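Long-range contacts in inorganic pyrophosphatase (Neisseria gonorrhoeae, PDB 5TEA), which probably catalyses the magnesium-dependent hydrolysis of inorganic pyrophosphate to two phosphate ions, as a homohexamer: residues V84-L89 and D122-N127; L95-I100 and I115-A120. All coordinates share one frame; numbering follows the deposited sequence. Where two conformers were deposited one is given.

Interaction 2 is the core contact and interaction 1 the more superficial one. In interaction 2 two antiparallel strands join through backbone hydrogen bonds and aliphatic side chains, and most of its residues are buried. Interaction 1 links the two loops that follow strands 80-83 and 110-119. It is small and polar, carried mainly by one glutamate and two asparagines, with an aspartate nearby and water between. The two contacts are continuous: 122-127 comes just after 115-120 in the chain, and the N of Val-84 probably donates to the O of Cys-117. Thr-85 also packs on Pro-119. Both reach the second subunit, interaction 1 through its loops and interaction 2 through the sheet.

Interaction 1 of 2, residues V84-L89 and D122-N127; sequences VTEQPL and DRNNGN
Glu-86 reaches across to Asn-124 and Asn-125 and gives each a carboxylate oxygen. Asn-124 ND2 donates to Glu-86 OE1 at 2.8 Å. The oxygen lies almost in the amide plane of Asn-124, but the donor stands well above the carboxylate plane. Asn-125 ND2 donates to Glu-86 OE2 over a longer 3.2 Å, and here the oxygen uses its syn lone pair. The carboxylate is turned 77° from the Asn-125 amide. With both oxygens held, its rotation is probably restricted. The side chain of Glu-86 starts out toward the other loop and turns at chi2 (90°), so that its carboxylate faces the two amides.

Two waters extend the polar network. One accepts from Glu-86 N and donates to Glu-86 OE1 at 2.8 Å, with a weak bond to Asp-122 OD2. The other accepts from Asn-124 ND2 at 2.9 Å. Gln-87 NE2 also reaches it, in one of two modelled conformers, so that link is doubtful.

Like charges also come close. Glu-86 OE1 lies 3.9 Å from Asp-122 OD2, and the amide donors and the first water probably ease the repulsion.

Backbone donors hold the asparagine loop in shape. Asp-122 OD1 accepts from Asn-124 N at 2.9 Å and from Asn-125 N at 3.1 Å. Asn-125 OD1 accepts from Ala-128 N, which helps to set its amide.

Other subunits hold the carbonyl side of the same Asn-124 amide. Its OD1 accepts from Ala-57 N of the second subunit and Gln-142 NE2 of the third.

The bond from Asn-124 N to Asp-122 OD1 makes an Asx turn, and the one from Asn-125 N extends it to an Asx motif. The whole is a polar contact between two loops at a subunit interface of the hexamer, away from the metal and substrate sites.

Interaction 2 of 2, residues L95-I100 and I115-A120; sequences LEARVI and IVCVPA
Ile-100 lies against Val-116 and Val-118 of the partner strand. Its CB is 4.2 Å from Val-116 O. With chi1 at 69°, CG1 is tucked over the partner backbone, 3.5 Å from Val-116 O and 3.8 Å from Val-116 CG1. The other branch, CG2, meets Val-118 CG2 at 4.1 Å. At the tip, CD1 touches CG1 of both valines. The Ile-100 side chain lies roughly perpendicular to that of Val-118.

The backbones form an antiparallel ladder. Arg-98 and Val-118 are a hydrogen-bonded pair: Arg-98 N donates to Val-118 O at 2.7 Å, and Val-118 N returns a bond to Arg-98 O. Ile-100 N to Val-116 O continues it, and Ala-120, just past the strand end, adds a bond from its N to Glu-96 O. Val-99 and Cys-117 form a non-hydrogen-bonded pair on the face that also carries Val-99 CG1 against Ile-115 CG2 (3.8 Å). Near the other end, Leu-95 CD1 rests on Pro-119 CB. A water joins Arg-98 NE to Ala-120 O.

The segments belong to the beta hairpin of strands 94-107 and 110-119. Strand 25-32 flanks 94-107, and strand 80-83 pairs with 110-119. Helix 167-183 covers Val-99 and Ile-115, while Leu-95 pairs with a strand of the second subunit and carries the sheet across the interface.

Interaction 1 of 2, residues V84-L89 and D122-N127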
# COMPACT_ATOMS: atom_id res chain seq x y z
N VAL B 84 18.47 7.01 -3.53
CA VAL B 84 17.43 6.91 -4.54
C VAL B 84 17.21 5.44 -4.89
O VAL B 84 18.14 4.74 -5.29
CB VAL B 84 17.79 7.72 -5.79
CG1 VAL B 84 16.74 7.53 -6.90
CG2 VAL B 84 17.96 9.21 -5.41
N THR B 85 15.97 4.97 -4.73
CA THR B 85 15.58 3.62 -5.12
C THR B 85 14.21 3.70 -5.78
O THR B 85 13.47 4.67 -5.61
CB THR B 85 15.47 2.65 -3.92
OG1 THR B 85 14.49 3.14 -2.99
CG2 THR B 85 16.81 2.46 -3.20
N GLU B 86 13.85 2.63 -6.49
CA GLU B 86 12.50 2.56 -7.06
C GLU B 86 11.45 2.31 -5.99
O GLU B 86 10.36 2.90 -6.03
CB GLU B 86 12.45 1.48 -8.15
CG GLU B 86 13.01 1.90 -9.52
CD GLU B 86 14.52 1.63 -9.71
OE1 GLU B 86 15.03 0.55 -9.32
OE2 GLU B 86 15.19 2.52 -10.30
N GLN B 87 11.74 1.45 -5.02
CA GLN B 87 10.83 1.15 -3.94
C GLN B 87 11.43 1.55 -2.59
O GLN B 87 12.64 1.39 -2.38
CB GLN B 87 10.47 -0.35 -3.94
CG GLN B 87 9.66 -0.79 -5.19
CD GLN B 87 10.51 -1.23 -6.38
OE1 GLN B 87 11.67 -1.63 -6.23
NE2 GLN B 87 9.93 -1.17 -7.58
N PRO B 88 10.63 2.09 -1.67
CA PRO B 88 11.21 2.61 -0.41
C PRO B 88 11.96 1.55 0.39
O PRO B 88 11.59 0.37 0.43
CB PRO B 88 9.98 3.12 0.36
CG PRO B 88 8.95 3.38 -0.69
CD PRO B 88 9.19 2.37 -1.78
N LEU B 89 13.03 2.00 1.04
CA LEU B 89 13.81 1.18 1.96
C LEU B 89 13.35 1.40 3.41
O LEU B 89 13.02 2.52 3.80
CB LEU B 89 15.29 1.54 1.81
CG LEU B 89 16.34 0.55 2.29
CD1 LEU B 89 16.12 -0.80 1.63
CD2 LEU B 89 17.76 1.09 2.00
N ASP B 122 22.47 -2.82 -7.74
CA ASP B 122 21.05 -2.66 -8.08
C ASP B 122 20.75 -3.50 -9.31
O ASP B 122 21.01 -3.06 -10.44
CB ASP B 122 20.71 -1.18 -8.32
CG ASP B 122 19.21 -0.96 -8.53
OD1 ASP B 122 18.49 -1.89 -8.94
OD2 ASP B 122 18.73 0.15 -8.27
N ARG B 123 20.18 -4.68 -9.11
CA ARG B 123 19.86 -5.56 -10.22
C ARG B 123 18.44 -5.35 -10.73
O ARG B 123 17.98 -6.13 -11.57
CB ARG B 123 20.10 -7.02 -9.83
CG ARG B 123 21.56 -7.21 -9.39
CD ARG B 123 21.99 -8.64 -9.18
NE ARG B 123 23.24 -8.65 -8.42
CZ ARG B 123 23.89 -9.75 -8.05
NH1 ARG B 123 23.42 -10.95 -8.36
NH2 ARG B 123 25.02 -9.64 -7.35
N ASN B 124 17.74 -4.33 -10.22
CA ASN B 124 16.45 -3.98 -10.81
C ASN B 124 16.62 -3.03 -11.99
O ASN B 124 15.97 -3.21 -13.03
CB ASN B 124 15.54 -3.34 -9.76
CG ASN B 124 14.16 -3.03 -10.30
OD1 ASN B 124 13.47 -3.90 -10.85
ND2 ASN B 124 13.74 -1.78 -10.17
N ASN B 125 17.45 -2.00 -11.87
CA ASN B 125 17.74 -1.15 -13.01
C ASN B 125 19.10 -1.46 -13.64
O ASN B 125 19.49 -0.79 -14.60
CB ASN B 125 17.63 0.33 -12.64
CG ASN B 125 18.67 0.78 -11.60
OD1 ASN B 125 19.76 0.25 -11.52
ND2 ASN B 125 18.30 1.76 -10.80
N GLY B 126 19.81 -2.46 -13.14
CA GLY B 126 21.08 -2.81 -13.75
C GLY B 126 22.16 -1.78 -13.54
O GLY B 126 22.98 -1.56 -14.43
N ASN B 127 22.20 -1.16 -12.35
CA ASN B 127 23.17 -0.11 -12.03
C ASN B 127 23.14 1.01 -13.07
O ASN B 127 24.17 1.46 -13.57
CB ASN B 127 24.57 -0.71 -11.89
CG ASN B 127 24.61 -1.82 -10.87
OD1 ASN B 127 24.21 -1.61 -9.72
ND2 ASN B 127 25.04 -3.01 -11.27
O HOH W 1 15.71 0.34 -6.59
O HOH W 2 11.07 -0.76 -9.92

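Interaction 2 of 2, residues L95-I100 and I115-A120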
# COMPACT_ATOMS: atom_id res chain seq x y z
N LEU B 95 23.61 -0.39 4.01
CA LEU B 95 23.96 -0.92 2.70
C LEU B 95 25.25 -0.26 2.20
O LEU B 95 25.60 0.85 2.60
CB LEU B 95 22.85 -0.69 1.67
CG LEU B 95 22.65 0.76 1.18
CD1 LEU B 95 21.95 0.75 -0.17
CD2 LEU B 95 21.84 1.58 2.18
N GLU B 96 25.93 -0.97 1.31
CA GLU B 96 26.96 -0.36 0.49
C GLU B 96 26.28 0.40 -0.64
O GLU B 96 25.41 -0.14 -1.33
CB GLU B 96 27.90 -1.43 -0.06
CG GLU B 96 28.62 -2.15 1.06
CD GLU B 96 29.72 -3.08 0.57
OE1 GLU B 96 29.93 -3.14 -0.66
OE2 GLU B 96 30.37 -3.74 1.41
N ALA B 97 26.66 1.67 -0.81
CA ALA B 97 26.00 2.55 -1.75
C ALA B 97 27.02 3.27 -2.61
O ALA B 97 28.09 3.64 -2.13
CB ALA B 97 25.11 3.57 -1.03
N ARG B 98 26.67 3.50 -3.87
CA ARG B 98 27.54 4.26 -4.76
C ARG B 98 27.23 5.74 -4.61
O ARG B 98 26.07 6.14 -4.64
CB ARG B 98 27.37 3.82 -6.21
CG ARG B 98 27.95 4.81 -7.23
CD ARG B 98 27.76 4.33 -8.67
NE ARG B 98 28.69 3.25 -9.01
CZ ARG B 98 29.95 3.43 -9.43
NH1 ARG B 98 30.45 4.65 -9.57
NH2 ARG B 98 30.70 2.38 -9.70
N VAL B 99 28.28 6.55 -4.44
CA VAL B 99 28.18 8.01 -4.41
C VAL B 99 28.04 8.52 -5.84
O VAL B 99 28.92 8.29 -6.68
CB VAL B 99 29.43 8.62 -3.76
CG1 VAL B 99 29.40 10.17 -3.84
CG2 VAL B 99 29.62 8.14 -2.34
N ILE B 100 26.95 9.22 -6.15
CA ILE B 100 26.77 9.76 -7.49
C ILE B 100 26.74 11.28 -7.55
O ILE B 100 26.74 11.84 -8.67
CB ILE B 100 25.52 9.18 -8.22
CG1 ILE B 100 24.22 9.67 -7.56
CG2 ILE B 100 25.61 7.65 -8.35
CD1 ILE B 100 22.98 9.36 -8.40
N ILE B 115 24.73 13.87 0.55
CA ILE B 115 25.36 13.04 -0.48
C ILE B 115 24.26 12.28 -1.20
O ILE B 115 23.36 11.73 -0.56
CB ILE B 115 26.37 12.07 0.15
CG1 ILE B 115 27.31 12.83 1.11
CG2 ILE B 115 27.19 11.34 -0.93
CD1 ILE B 115 28.10 13.94 0.39
N VAL B 116 24.30 12.27 -2.54
CA VAL B 116 23.31 11.55 -3.34
C VAL B 116 23.89 10.18 -3.68
O VAL B 116 25.02 10.08 -4.19
CB VAL B 116 22.94 12.33 -4.61
CG1 VAL B 116 21.78 11.62 -5.33
CG2 VAL B 116 22.58 13.77 -4.29
N CYS B 117 23.13 9.13 -3.38
CA CYS B 117 23.62 7.76 -3.51
C CYS B 117 22.56 6.89 -4.15
O CYS B 117 21.36 7.20 -4.10
CB CYS B 117 23.99 7.14 -2.15
SG CYS B 117 25.40 7.87 -1.31
N VAL B 118 23.02 5.76 -4.69
CA VAL B 118 22.16 4.64 -5.06
C VAL B 118 22.77 3.38 -4.46
O VAL B 118 23.97 3.35 -4.15
CB VAL B 118 22.01 4.51 -6.59
CG1 VAL B 118 21.27 5.73 -7.16
CG2 VAL B 118 23.41 4.35 -7.25
N PRO B 119 21.99 2.32 -4.29
CA PRO B 119 22.59 1.05 -3.86
C PRO B 119 23.70 0.64 -4.81
O PRO B 119 23.59 0.82 -6.03
CB PRO B 119 21.42 0.06 -3.91
CG PRO B 119 20.18 0.93 -3.82
CD PRO B 119 20.55 2.17 -4.59
N ALA B 120 24.79 0.11 -4.25
CA ALA B 120 25.95 -0.21 -5.08
C ALA B 120 25.69 -1.39 -6.00
O ALA B 120 26.31 -1.50 -7.06
CB ALA B 120 27.18 -0.49 -4.21
O HOH W 3 28.12 0.33 -8.11